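PDB 4Y9V: particle-associated lyase, which binds capsular saccharide of Acinetobacter baumannii as a three-chain phage tailspike and probably depolymerises the host capsule by lyase action. Local coordinates for residues G118-I123 and V202-N207; R342-H347 and D359-N364; Q441-N446 and D476-R481; V543-Y548 and I595-P600. All coordinates share one frame; numbering follows the deposited sequence. Where two conformers were deposited one is given.

Contact 1: G118-I123 and V202-N207; sequences GSHTQI and VILKVN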
loop_
_atom_site.group_PDB
_atom_site.type_symbol
_atom_site.label_atom_id
_atom_site.label_comp_id
_atom_site.label_asym_id
_atom_site.label_seq_id
_atom_site.Cartn_x
_atom_site.Cartn_y
_atom_site.Cartn_z
ATOM N N GLY A 118 -20.372 20.530 17.496
ATOM C CA GLY A 118 -19.609 21.180 18.539
ATOM C C GLY A 118 -19.559 22.685 18.303
ATOM O O GLY A 118 -20.277 23.221 17.437
ATOM N N SER A 119 -18.754 23.371 19.073
ATOM C CA SER A 119 -18.717 24.829 18.988
ATOM C C SER A 119 -17.272 25.329 19.051
ATOM O O SER A 119 -16.383 24.625 19.530
ATOM C CB SER A 119 -19.547 25.468 20.096
ATOM O OG SER A 119 -19.026 25.126 21.346
ATOM N N HIS A 120 -17.083 26.551 18.616
ATOM C CA HIS A 120 -15.814 27.226 18.780
ATOM C C HIS A 120 -15.991 28.578 19.445
ATOM O O HIS A 120 -17.088 29.154 19.496
ATOM C CB HIS A 120 -15.088 27.351 17.425
ATOM C CG HIS A 120 -15.715 28.240 16.389
ATOM N ND1 HIS A 120 -15.437 28.092 15.062
ATOM C CD2 HIS A 120 -16.555 29.297 16.529
ATOM C CE1 HIS A 120 -16.094 29.036 14.400
ATOM N NE2 HIS A 120 -16.796 29.778 15.245
ATOM N N THR A 121 -14.905 29.169 19.951
ATOM C CA THR A 121 -14.799 30.569 20.312
ATOM C C THR A 121 -13.414 31.047 19.842
ATOM O O THR A 121 -12.474 30.282 19.894
ATOM C CB THR A 121 -14.926 30.932 21.803
ATOM O OG1 THR A 121 -13.928 30.194 22.550
ATOM C CG2 THR A 121 -16.267 30.625 22.402
ATOM N N GLN A 122 -13.262 32.322 19.456
ATOM C CA GLN A 122 -11.954 32.912 19.259
ATOM C C GLN A 122 -11.390 33.291 20.593
ATOM O O GLN A 122 -11.920 34.195 21.283
ATOM C CB GLN A 122 -11.930 34.163 18.368
ATOM C CG GLN A 122 -10.511 34.722 18.266
ATOM C CD GLN A 122 -10.323 35.872 17.310
ATOM O OE1 GLN A 122 -11.167 36.111 16.435
ATOM N NE2 GLN A 122 -9.215 36.566 17.459
ATOM N N ILE A 123 -10.361 32.638 21.012
ATOM C CA ILE A 123 -9.736 32.916 22.297
ATOM C C ILE A 123 -8.562 33.892 22.202
ATOM O O ILE A 123 -8.339 34.618 23.160
ATOM C CB ILE A 123 -9.341 31.636 23.018
ATOM C CG1 ILE A 123 -8.487 30.690 22.160
ATOM C CG2 ILE A 123 -10.582 30.939 23.603
ATOM C CD1 ILE A 123 -7.623 29.739 22.985
ATOM N N VAL A 202 -6.166 34.098 13.639
ATOM C CA VAL A 202 -6.931 33.938 14.849
ATOM C C VAL A 202 -6.699 32.520 15.377
ATOM O O VAL A 202 -6.388 31.588 14.633
ATOM C CB VAL A 202 -8.422 34.241 14.672
ATOM C CG1 VAL A 202 -8.577 35.661 14.105
ATOM C CG2 VAL A 202 -9.123 33.234 13.790
ATOM N N ILE A 203 -6.888 32.378 16.702
ATOM C CA ILE A 203 -6.782 31.109 17.397
ATOM C C ILE A 203 -8.161 30.805 18.021
ATOM O O ILE A 203 -8.640 31.578 18.856
ATOM C CB ILE A 203 -5.704 31.128 18.479
ATOM C CG1 ILE A 203 -4.330 31.574 17.958
ATOM C CG2 ILE A 203 -5.619 29.783 19.185
ATOM C CD1 ILE A 203 -3.727 30.678 16.884
ATOM N N LEU A 204 -8.762 29.722 17.582
ATOM C CA LEU A 204 -10.037 29.255 18.076
ATOM C C LEU A 204 -9.818 28.079 19.026
ATOM O O LEU A 204 -8.877 27.314 18.852
ATOM C CB LEU A 204 -10.970 28.799 16.962
ATOM C CG LEU A 204 -11.004 29.676 15.706
ATOM C CD1 LEU A 204 -11.911 29.071 14.644
ATOM C CD2 LEU A 204 -11.426 31.114 16.039
ATOM N N LYS A 205 -10.728 27.910 19.981
ATOM C CA LYS A 205 -10.784 26.729 20.812
ATOM C C LYS A 205 -12.075 25.996 20.544
ATOM O O LYS A 205 -13.144 26.661 20.551
ATOM C CB LYS A 205 -10.662 27.127 22.301
ATOM C CG LYS A 205 -10.723 25.960 23.246
ATOM C CD LYS A 205 -10.335 26.316 24.645
ATOM C CE LYS A 205 -10.663 25.205 25.637
ATOM N NZ LYS A 205 -10.010 25.424 26.950
ATOM N N VAL A 206 -12.012 24.691 20.365
ATOM C CA VAL A 206 -13.177 23.870 20.031
ATOM C C VAL A 206 -13.663 23.106 21.238
ATOM O O VAL A 206 -12.893 22.534 21.983
ATOM C CB VAL A 206 -12.822 22.890 18.883
ATOM C CG1 VAL A 206 -14.045 22.085 18.469
ATOM C CG2 VAL A 206 -12.234 23.625 17.688
ATOM N N ASN A 207 -14.996 23.054 21.366
ATOM C CA ASN A 207 -15.682 22.190 22.340
ATOM C C ASN A 207 -16.415 21.145 21.513
ATOM O O ASN A 207 -17.447 21.482 20.912
ATOM C CB ASN A 207 -16.667 23.058 23.142
ATOM C CG ASN A 207 -17.373 22.283 24.231
ATOM O OD1 ASN A 207 -17.275 21.088 24.249
ATOM N ND2 ASN A 207 -18.083 23.007 25.103
HETATM O O HOH W 1 -20.177 22.465 22.235
HETATM O O HOH W 2 -14.828 26.985 22.712
#
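Extended from its backbone N outward (chi1 178°), Q122 lays its amide across the isopropyl group of V202 nearly at a right angle, CD of Q122 3.6 Å from CB of V202. H120 is rotated differently: chi1 of 67° tucks CG between backbone N and carbonyl carbon, bringing the imidazole alongside L204 with H120 ND1 3.7 Å from L204 CD1. That same ND1 is hydrogen-bonded to the hydroxyl of Y233. The other branch of L204, CD2, comes to 3.7 Å from Q122 CA. Together the segments are an antiparallel ladder inside the tailspike Ig-like domain. S119–N207 and T121–K205 are its hydrogen-bonded pairs, with N207 N to S119 O at 2.8 Å; H120–V206 and Q122–L204 are non-hydrogen-bonded pairs, whose CA-H groups point at carbonyls of the residues flanking their partners, as H120 CA does at K205 O. Beyond them I123 N donates to I203 O at 3.0 Å. On the face of S119, T121, K205 and N207, a water joins S119 OG to N207 O. I123 CG2 packs 4.0 Å from K205 CB, whereas the ammonium of K205 runs off to a salt bridge with D150. Strand 151-156 borders the other edge of 202-207, V153 touching L204 and V206.

Contact 2: R342-H347 and D359-N364; sequences RTVYDH and DNEYSN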
loop_
_atom_site.group_PDB
_atom_site.type_symbol
_atom_site.label_atom_id
_atom_site.label_comp_id
_atom_site.label_asym_id
_atom_site.label_seq_id
_atom_site.Cartn_x
_atom_site.Cartn_y
_atom_site.Cartn_z
ATOM N N ARG A 342 -2.045 16.458 1.215
ATOM C CA ARG A 342 -1.708 15.341 2.111
ATOM C C ARG A 342 -2.833 14.286 2.120
ATOM O O ARG A 342 -3.176 13.768 3.189
ATOM C CB ARG A 342 -1.329 15.814 3.513
ATOM C CG ARG A 342 -0.230 16.875 3.584
ATOM C CD ARG A 342 1.163 16.353 3.340
ATOM N NE ARG A 342 2.043 17.460 3.780
ATOM C CZ ARG A 342 2.931 17.620 4.756
ATOM N NH1 ARG A 342 3.234 16.576 5.505
ATOM N NH2 ARG A 342 3.537 18.780 4.909
ATOM N N THR A 343 -3.380 13.958 0.948
ATOM C CA THR A 343 -4.550 13.077 0.846
ATOM C C THR A 343 -4.312 12.029 -0.229
ATOM O O THR A 343 -3.713 12.309 -1.279
ATOM C CB THR A 343 -5.798 13.933 0.608
ATOM O OG1 THR A 343 -6.025 14.702 1.796
ATOM C CG2 THR A 343 -7.054 13.121 0.392
ATOM N N VAL A 344 -4.778 10.806 0.036
ATOM C CA VAL A 344 -4.571 9.676 -0.874
ATOM C C VAL A 344 -5.867 8.858 -0.989
ATOM O O VAL A 344 -6.551 8.608 -0.002
ATOM C CB VAL A 344 -3.419 8.778 -0.407
ATOM C CG1 VAL A 344 -3.579 8.317 1.029
ATOM C CG2 VAL A 344 -3.184 7.575 -1.377
ATOM N N TYR A 345 -6.119 8.428 -2.219
ATOM C CA TYR A 345 -7.010 7.313 -2.546
ATOM C C TYR A 345 -6.128 6.127 -2.944
ATOM O O TYR A 345 -5.311 6.252 -3.869
ATOM C CB TYR A 345 -7.967 7.629 -3.674
ATOM C CG TYR A 345 -9.033 8.658 -3.398
ATOM C CD1 TYR A 345 -10.278 8.297 -2.907
ATOM C CD2 TYR A 345 -8.810 10.012 -3.638
ATOM C CE1 TYR A 345 -11.260 9.246 -2.663
ATOM C CE2 TYR A 345 -9.781 10.966 -3.414
ATOM C CZ TYR A 345 -11.024 10.584 -2.921
ATOM O OH TYR A 345 -12.055 11.472 -2.707
ATOM N N ASP A 346 -6.283 5.005 -2.250
ATOM C CA ASP A 346 -5.458 3.802 -2.454
ATOM C C ASP A 346 -6.358 2.618 -2.669
ATOM O O ASP A 346 -7.310 2.387 -1.918
ATOM C CB ASP A 346 -4.577 3.581 -1.226
ATOM C CG ASP A 346 -3.559 2.464 -1.391
ATOM O OD1 ASP A 346 -2.983 2.302 -2.460
ATOM O OD2 ASP A 346 -3.233 1.808 -0.385
ATOM N N HIS A 347 -6.102 1.824 -3.730
ATOM C CA HIS A 347 -6.919 0.616 -3.972
ATOM C C HIS A 347 -8.387 0.980 -4.113
ATOM O O HIS A 347 -9.276 0.244 -3.667
ATOM C CB HIS A 347 -6.650 -0.476 -2.916
ATOM C CG HIS A 347 -5.358 -1.228 -3.183
ATOM N ND1 HIS A 347 -4.148 -1.136 -2.598
ATOM C CD2 HIS A 347 -5.216 -2.151 -4.168
ATOM C CE1 HIS A 347 -3.304 -2.031 -3.196
ATOM N NE2 HIS A 347 -3.947 -2.619 -4.149
ATOM N N ASP A 359 0.752 17.532 -2.948
ATOM C CA ASP A 359 1.124 16.511 -1.984
ATOM C C ASP A 359 0.015 15.501 -1.778
ATOM O O ASP A 359 -0.315 15.094 -0.667
ATOM C CB ASP A 359 1.644 17.120 -0.681
ATOM C CG ASP A 359 2.982 17.836 -0.881
ATOM O OD1 ASP A 359 3.741 17.500 -1.819
ATOM O OD2 ASP A 359 3.266 18.678 -0.024
ATOM N N ASN A 360 -0.567 15.059 -2.916
ATOM C CA ASN A 360 -1.679 14.124 -2.954
ATOM C C ASN A 360 -1.298 12.915 -3.799
ATOM O O ASN A 360 -0.357 12.974 -4.592
ATOM C CB ASN A 360 -2.934 14.787 -3.516
ATOM C CG ASN A 360 -3.483 15.871 -2.606
ATOM O OD1 ASN A 360 -3.443 15.749 -1.374
ATOM N ND2 ASN A 360 -3.995 16.944 -3.201
ATOM N N GLU A 361 -2.075 11.837 -3.653
ATOM C CA GLU A 361 -1.764 10.589 -4.359
ATOM C C GLU A 361 -3.020 9.820 -4.715
ATOM O O GLU A 361 -3.964 9.739 -3.924
ATOM C CB GLU A 361 -0.854 9.715 -3.470
ATOM C CG GLU A 361 -0.416 8.388 -4.082
ATOM C CD GLU A 361 0.710 7.699 -3.315
ATOM O OE1 GLU A 361 0.799 7.913 -2.084
ATOM O OE2 GLU A 361 1.461 6.932 -3.942
ATOM N N TYR A 362 -2.998 9.227 -5.906
ATOM C CA TYR A 362 -3.837 8.070 -6.246
ATOM C C TYR A 362 -2.878 6.898 -6.446
ATOM O O TYR A 362 -1.960 7.009 -7.281
ATOM C CB TYR A 362 -4.683 8.248 -7.515
ATOM C CG TYR A 362 -5.816 9.246 -7.368
ATOM C CD1 TYR A 362 -5.603 10.613 -7.469
ATOM C CD2 TYR A 362 -7.099 8.807 -7.108
ATOM C CE1 TYR A 362 -6.643 11.509 -7.326
ATOM C CE2 TYR A 362 -8.155 9.700 -6.970
ATOM C CZ TYR A 362 -7.921 11.071 -7.059
ATOM O OH TYR A 362 -8.992 11.895 -6.906
ATOM N N SER A 363 -3.061 5.821 -5.699
ATOM C CA SER A 363 -2.186 4.653 -5.801
ATOM C C SER A 363 -3.027 3.392 -5.915
ATOM O O SER A 363 -4.051 3.251 -5.255
ATOM C CB SER A 363 -1.244 4.558 -4.602
ATOM O OG SER A 363 -1.945 4.596 -3.369
ATOM N N ASN A 364 -2.557 2.465 -6.753
ATOM C CA ASN A 364 -3.204 1.159 -6.861
ATOM C C ASN A 364 -4.698 1.286 -7.211
ATOM O O ASN A 364 -5.475 0.398 -6.819
ATOM C CB ASN A 364 -3.017 0.335 -5.581
ATOM C CG ASN A 364 -1.545 0.179 -5.269
ATOM O OD1 ASN A 364 -0.793 -0.337 -6.073
ATOM N ND2 ASN A 364 -1.167 0.684 -4.089
HETATM O O HOH W 3 1.634 19.265 1.936
HETATM O O HOH W 4 2.521 19.567 2.120
#
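D359 meets R342 first: its carbonyl O takes a weak bond from R342 N, and its side chain runs beside that of R342, whose guanidinium reaches D366 of the second subunit. At N360 the amide does a backbone carbonyl's job, OD1 accepting T343 N at 2.9 Å in the carbonyl plane, while ND2 is held by the carbonyls of F355 and V340. E361 takes up regular parallel pairing, with N bonded to T343 O and O receiving Y345 N. The ring of Y362 then lies beside that of Y345, near parallel (10°) but slid so far that the rings barely overlap, centroids 5.2 Å apart; nearly equal chi1 values, -70° and -68°, point both the same way. S363 OG donates to D346 OD1 at 2.7 Å from above the carboxylate plane. D346 OD1 also takes N364 ND2, at 2.9 Å, on its syn lone pair, so two donors grip it. N364 also sets its CB squarely over the imidazole of H347, 3.3 Å from the ring centroid, a close CH-pi contact. These are successive rungs of the pectin lyase-like parallel beta-helix: strand 318-321 pairs with the other edge of 343-346, and strand 384-389 continues the stack beyond 360-363.

Contact 3: Q441-N446 and D476-R481; sequences QSNALN and DGTIGR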
loop_
_atom_site.group_PDB
_atom_site.type_symbol
_atom_site.label_atom_id
_atom_site.label_comp_id
_atom_site.label_asym_id
_atom_site.label_seq_id
_atom_site.Cartn_x
_atom_site.Cartn_y
_atom_site.Cartn_z
ATOM N N GLN A 441 0.309 26.117 -18.978
ATOM C CA GLN A 441 -0.078 27.405 -18.395
ATOM C C GLN A 441 -1.259 27.950 -19.163
ATOM O O GLN A 441 -1.253 27.985 -20.396
ATOM C CB GLN A 441 1.107 28.364 -18.379
ATOM C CG GLN A 441 0.760 29.734 -17.824
ATOM C CD GLN A 441 1.991 30.616 -17.652
ATOM O OE1 GLN A 441 3.110 30.111 -17.519
ATOM N NE2 GLN A 441 1.766 31.918 -17.624
ATOM N N SER A 442 -2.289 28.409 -18.462
ATOM C CA SER A 442 -3.431 29.027 -19.112
ATOM C C SER A 442 -3.028 30.343 -19.787
ATOM O O SER A 442 -2.281 31.127 -19.239
ATOM C CB SER A 442 -4.472 29.360 -18.039
ATOM O OG SER A 442 -5.577 29.979 -18.643
ATOM N N ASN A 443 -3.664 30.605 -20.932
ATOM C CA ASN A 443 -3.514 31.938 -21.517
ATOM C C ASN A 443 -4.055 33.012 -20.605
ATOM O O ASN A 443 -3.607 34.181 -20.708
ATOM C CB ASN A 443 -4.159 31.996 -22.906
ATOM C CG ASN A 443 -3.232 31.374 -23.926
ATOM O OD1 ASN A 443 -2.013 31.640 -23.891
ATOM N ND2 ASN A 443 -3.712 30.592 -24.844
ATOM N N ALA A 444 -4.959 32.696 -19.680
ATOM C CA ALA A 444 -5.502 33.704 -18.755
ATOM C C ALA A 444 -4.484 34.122 -17.718
ATOM O O ALA A 444 -4.721 35.124 -17.065
ATOM C CB ALA A 444 -6.764 33.140 -18.098
ATOM N N LEU A 445 -3.396 33.377 -17.488
ATOM C CA LEU A 445 -2.344 33.777 -16.595
ATOM C C LEU A 445 -1.316 34.523 -17.472
ATOM O O LEU A 445 -0.440 33.907 -18.089
ATOM C CB LEU A 445 -1.714 32.602 -15.855
ATOM C CG LEU A 445 -0.634 33.000 -14.859
ATOM C CD1 LEU A 445 -1.156 33.944 -13.769
ATOM C CD2 LEU A 445 -0.061 31.761 -14.208
ATOM N N ASN A 446 -1.493 35.815 -17.614
ATOM C CA ASN A 446 -0.719 36.610 -18.582
ATOM C C ASN A 446 0.478 37.235 -17.865
ATOM O O ASN A 446 0.654 38.456 -17.821
ATOM C CB ASN A 446 -1.574 37.648 -19.276
ATOM C CG ASN A 446 -0.813 38.294 -20.446
ATOM O OD1 ASN A 446 0.248 37.870 -20.934
ATOM N ND2 ASN A 446 -1.387 39.424 -20.828
ATOM N N ASP A 476 3.654 26.709 -22.148
ATOM C CA ASP A 476 2.712 27.822 -22.040
ATOM C C ASP A 476 1.520 27.593 -22.984
ATOM O O ASP A 476 1.599 26.827 -23.939
ATOM C CB ASP A 476 3.424 29.140 -22.344
ATOM C CG ASP A 476 2.672 30.383 -21.882
ATOM O OD1 ASP A 476 1.692 30.258 -21.087
ATOM O OD2 ASP A 476 3.058 31.499 -22.336
ATOM N N GLY A 477 0.444 28.318 -22.722
ATOM C CA GLY A 477 -0.747 28.220 -23.513
ATOM C C GLY A 477 -0.626 28.879 -24.899
ATOM O O GLY A 477 -1.426 28.552 -25.794
ATOM N N THR A 478 0.324 29.774 -25.042
ATOM C CA THR A 478 0.726 30.381 -26.312
ATOM C C THR A 478 2.186 30.032 -26.460
ATOM O O THR A 478 3.012 30.422 -25.617
ATOM C CB THR A 478 0.516 31.900 -26.320
ATOM O OG1 THR A 478 -0.886 32.187 -26.302
ATOM C CG2 THR A 478 1.102 32.499 -27.581
ATOM N N ILE A 479 2.524 29.288 -27.517
ATOM C CA ILE A 479 3.909 28.876 -27.699
ATOM C C ILE A 479 4.762 30.103 -27.974
ATOM O O ILE A 479 4.445 30.912 -28.885
ATOM C CB ILE A 479 4.043 27.892 -28.886
ATOM C CG1 ILE A 479 3.021 26.792 -28.922
ATOM C CG2 ILE A 479 5.494 27.437 -28.972
ATOM C CD1 ILE A 479 3.104 25.990 -27.705
ATOM N N GLY A 480 5.804 30.312 -27.199
ATOM C CA GLY A 480 6.672 31.457 -27.359
ATOM C C GLY A 480 6.272 32.683 -26.600
ATOM O O GLY A 480 6.977 33.699 -26.680
ATOM N N ARG A 481 5.203 32.644 -25.827
ATOM C CA ARG A 481 4.809 33.782 -25.000
ATOM C C ARG A 481 5.683 33.837 -23.780
ATOM O O ARG A 481 6.582 34.674 -23.685
ATOM C CB ARG A 481 3.308 33.717 -24.687
ATOM C CG ARG A 481 2.851 34.846 -23.770
ATOM C CD ARG A 481 1.381 34.766 -23.415
ATOM N NE ARG A 481 1.138 33.614 -22.535
ATOM C CZ ARG A 481 0.081 33.528 -21.713
ATOM N NH1 ARG A 481 -0.830 34.484 -21.686
ATOM N NH2 ARG A 481 0.008 32.465 -20.894
#
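R481 plugs its guanidinium into the type I turn S442–L445, giving NH2 to S442 O at 3.1 Å and NH1 to N443 O at 3.0 Å. The group is aimed by D476 of its own segment, gripped side-on: R481 NE donates to D476 OD2 and R481 NH2 to D476 OD1 at 2.8 Å, the latter on the syn lone pair. The contact thus joins a type I turn to an arginine held by its own segment's carboxylate, in loops that leave neighbouring strands, 435-441 and 470-476, of the pectin lyase-like beta-helix. A bend at chi3, 69°, in an otherwise extended R481 swings the guanidinium to the turn. Within the turn, S442 OG accepts A444 N, an ST turn, and S442 O is shared: L445 N and R481 NH2 reach it from opposite faces of its plane. Further out, T478 OG1 donates to N443 OD1 at 2.7 Å, from above the amide plane, and N443 ND2 makes a weak bond to G477 O. Q441 sends NE2 to the carbonyls of L445 and E447, and its CB and CG cross obliquely past D476 OD1, Q441 CB at 3.4 Å. Over the centre of one guanidinium face of R481 sits N443 OD1, 3.5 Å above the plane.

Contact 4: V543-Y548 and I595-P600; sequences VINLKY and IDQVRP. With SO4 (sulfate ion), chain L.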
loop_
_atom_site.group_PDB
_atom_site.type_symbol
_atom_site.label_atom_id
_atom_site.label_comp_id
_atom_site.label_asym_id
_atom_site.label_seq_id
_atom_site.Cartn_x
_atom_site.Cartn_y
_atom_site.Cartn_z
ATOM N N VAL A 543 20.482 4.430 -41.652
ATOM C CA VAL A 543 19.983 5.201 -40.509
ATOM C C VAL A 543 18.962 4.382 -39.749
ATOM O O VAL A 543 18.117 3.661 -40.318
ATOM C CB VAL A 543 19.443 6.558 -40.976
ATOM C CG1 VAL A 543 18.168 6.448 -41.797
ATOM C CG2 VAL A 543 19.184 7.476 -39.781
ATOM N N ILE A 544 19.049 4.487 -38.436
ATOM C CA ILE A 544 18.168 3.803 -37.499
ATOM C C ILE A 544 17.187 4.802 -36.928
ATOM O O ILE A 544 17.581 5.819 -36.335
ATOM C CB ILE A 544 18.998 3.143 -36.403
ATOM C CG1 ILE A 544 20.015 2.168 -37.002
ATOM C CG2 ILE A 544 18.117 2.484 -35.377
ATOM C CD1 ILE A 544 20.901 1.569 -35.984
ATOM N N ASN A 545 15.889 4.540 -37.117
ATOM C CA ASN A 545 14.829 5.336 -36.567
ATOM C C ASN A 545 14.427 4.789 -35.207
ATOM O O ASN A 545 14.044 3.635 -35.065
ATOM C CB ASN A 545 13.614 5.259 -37.490
ATOM C CG ASN A 545 13.943 5.978 -38.793
ATOM O OD1 ASN A 545 14.176 7.207 -38.814
ATOM N ND2 ASN A 545 14.052 5.240 -39.869
ATOM N N LEU A 546 14.574 5.611 -34.182
ATOM C CA LEU A 546 14.373 5.182 -32.815
ATOM C C LEU A 546 12.874 5.086 -32.488
ATOM O O LEU A 546 12.088 5.970 -32.802
ATOM C CB LEU A 546 15.015 6.192 -31.863
ATOM C CG LEU A 546 16.532 6.389 -32.056
ATOM C CD1 LEU A 546 16.993 7.507 -31.146
ATOM C CD2 LEU A 546 17.288 5.080 -31.877
ATOM N N LYS A 547 12.506 3.998 -31.770
ATOM C CA LYS A 547 11.112 3.867 -31.362
ATOM C C LYS A 547 10.660 4.980 -30.448
ATOM O O LYS A 547 9.531 5.531 -30.591
ATOM C CB LYS A 547 10.937 2.530 -30.676
ATOM C CG LYS A 547 9.530 2.401 -30.071
ATOM C CD LYS A 547 9.274 0.985 -29.591
ATOM C CE LYS A 547 7.943 0.812 -28.914
ATOM N NZ LYS A 547 7.781 -0.546 -28.374
ATOM N N TYR A 548 11.481 5.286 -29.453
ATOM C CA TYR A 548 11.196 6.365 -28.523
ATOM C C TYR A 548 12.030 7.565 -28.948
ATOM O O TYR A 548 13.249 7.469 -29.118
ATOM C CB TYR A 548 11.511 5.971 -27.072
ATOM C CG TYR A 548 10.772 4.726 -26.608
ATOM C CD1 TYR A 548 9.516 4.780 -26.016
ATOM C CD2 TYR A 548 11.361 3.469 -26.737
ATOM C CE1 TYR A 548 8.877 3.639 -25.587
ATOM C CE2 TYR A 548 10.720 2.321 -26.305
ATOM C CZ TYR A 548 9.467 2.395 -25.733
ATOM O OH TYR A 548 8.791 1.276 -25.286
ATOM N N ILE A 595 17.033 13.837 -33.092
ATOM C CA ILE A 595 16.168 13.479 -31.951
ATOM C C ILE A 595 15.657 12.066 -31.995
ATOM O O ILE A 595 15.367 11.485 -30.964
ATOM C CB ILE A 595 14.999 14.424 -31.775
ATOM C CG1 ILE A 595 14.095 14.573 -32.972
ATOM C CG2 ILE A 595 15.459 15.768 -31.326
ATOM C CD1 ILE A 595 13.080 15.666 -32.503
ATOM N N ASP A 596 15.493 11.599 -33.247
ATOM C CA ASP A 596 14.823 10.369 -33.589
ATOM C C ASP A 596 15.738 9.407 -34.362
ATOM O O ASP A 596 15.174 8.404 -34.866
ATOM C CB ASP A 596 13.536 10.718 -34.372
ATOM C CG ASP A 596 13.765 11.354 -35.727
ATOM O OD1 ASP A 596 14.799 12.019 -35.926
ATOM O OD2 ASP A 596 12.976 11.202 -36.703
ATOM N N GLN A 597 17.065 9.592 -34.494
ATOM C CA GLN A 597 17.883 8.772 -35.396
ATOM C C GLN A 597 19.313 8.692 -34.883
ATOM O O GLN A 597 19.872 9.641 -34.329
ATOM C CB GLN A 597 17.951 9.374 -36.810
ATOM C CG GLN A 597 16.593 9.370 -37.504
ATOM C CD GLN A 597 16.704 9.896 -38.906
ATOM O OE1 GLN A 597 17.474 10.805 -39.199
ATOM N NE2 GLN A 597 15.906 9.287 -39.793
ATOM N N VAL A 598 19.911 7.512 -35.151
ATOM C CA VAL A 598 21.353 7.309 -35.027
ATOM C C VAL A 598 21.847 6.609 -36.285
ATOM O O VAL A 598 21.027 6.067 -37.056
ATOM C CB VAL A 598 21.747 6.531 -33.764
ATOM C CG1 VAL A 598 21.274 7.275 -32.500
ATOM C CG2 VAL A 598 21.216 5.112 -33.761
ATOM N N ARG A 599 23.143 6.553 -36.494
ATOM C CA ARG A 599 23.680 5.895 -37.687
ATOM C C ARG A 599 25.078 5.405 -37.436
ATOM O O ARG A 599 26.087 6.040 -37.822
ATOM C CB ARG A 599 23.610 6.802 -38.930
ATOM C CG ARG A 599 23.862 5.983 -40.196
ATOM C CD ARG A 599 23.844 6.875 -41.457
ATOM N NE ARG A 599 23.933 6.012 -42.618
ATOM C CZ ARG A 599 23.943 6.461 -43.874
ATOM N NH1 ARG A 599 23.965 7.738 -44.136
ATOM N NH2 ARG A 599 23.943 5.587 -44.848
ATOM N N PRO A 600 25.225 4.235 -36.798
ATOM C CA PRO A 600 26.557 3.686 -36.552
ATOM C C PRO A 600 27.303 3.427 -37.871
ATOM O O PRO A 600 26.703 3.071 -38.871
ATOM C CB PRO A 600 26.224 2.354 -35.867
ATOM C CG PRO A 600 24.861 2.449 -35.418
ATOM C CD PRO A 600 24.146 3.373 -36.280
HETATM S S SO4 L . 25.744 4.278 -47.870
HETATM O O1 SO4 L . 26.331 4.188 -49.239
HETATM O O2 SO4 L . 26.832 4.216 -46.854
HETATM O O3 SO4 L . 24.826 3.107 -47.666
HETATM O O4 SO4 L . 24.953 5.563 -47.752
HETATM O O HOH W 5 12.801 9.270 -38.278
HETATM O O HOH W 6 12.387 8.601 -37.007
#
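Backbone bonds tie I544 to V598 in both directions, I544 N to V598 O at 2.9 Å and V598 N to I544 O at 3.1 Å, an antiparallel hydrogen-bonded pair. Two residues on, L546 N reaches D596 O at 2.9 Å. Between the two lies the non-hydrogen-bonded pair N545–Q597, where Q597 CA leans against I544 O in a CA-H...O contact. The polar side-chain link belongs to this same pair. N545 and Q597 run side by side, their amide planes 40° apart, and Q597 NE2 donates to N545 OD1 at 2.9 Å along an almost straight line (176°). The oxygen lies in the amide plane of Q597.

Packing contacts flank these bonds. V543 puts CG2 anti to its own N, chi1 of CG1 being 69°, and that methyl rests 3.6 Å from Q597 CD. On the face of I544 and V598, I544 CD1 meets the ring of P600 crosswise, 3.7 Å from P600 CD, and I544 CB packs on V598 CG2; W618 of strand 613-623 adjoins I544 and P600 there.

The R599 guanidinium has three separate partners. NE is bonded to A541 O, NH1 to S568 of the second subunit, and R599 NH2 to sulfate O4 at 3.1 Å; R540 holds the same ion, which probably came from the crystallisation liquor. Strand 597-604 is the middle of a three-stranded antiparallel sheet, between 538-545 and 586-594, an arrangement consistent with the Ig-like assignment of this C-terminal tailspike domain.

How the contacts relate
The four contacts follow one another along the chain without interleaving, and none touches the next. Contacts 2 and 3 both belong to the pectin lyase-like beta-helix, centres 30 Å apart: contact 2 joins strands near the middle of the chain, contact 3 the loops beyond strands 435-441 and 470-476. Contacts 1 and 4 lie in two separate Ig-like ranges on opposite sides of the chain's centre, their own centres 66 Å apart. Pairing is parallel in contact 2 but antiparallel in contacts 1 and 4, in keeping with a parallel beta-helix core and Ig-like regions. Contacts 2 and 4 also touch other subunits, so they help knit the trimer.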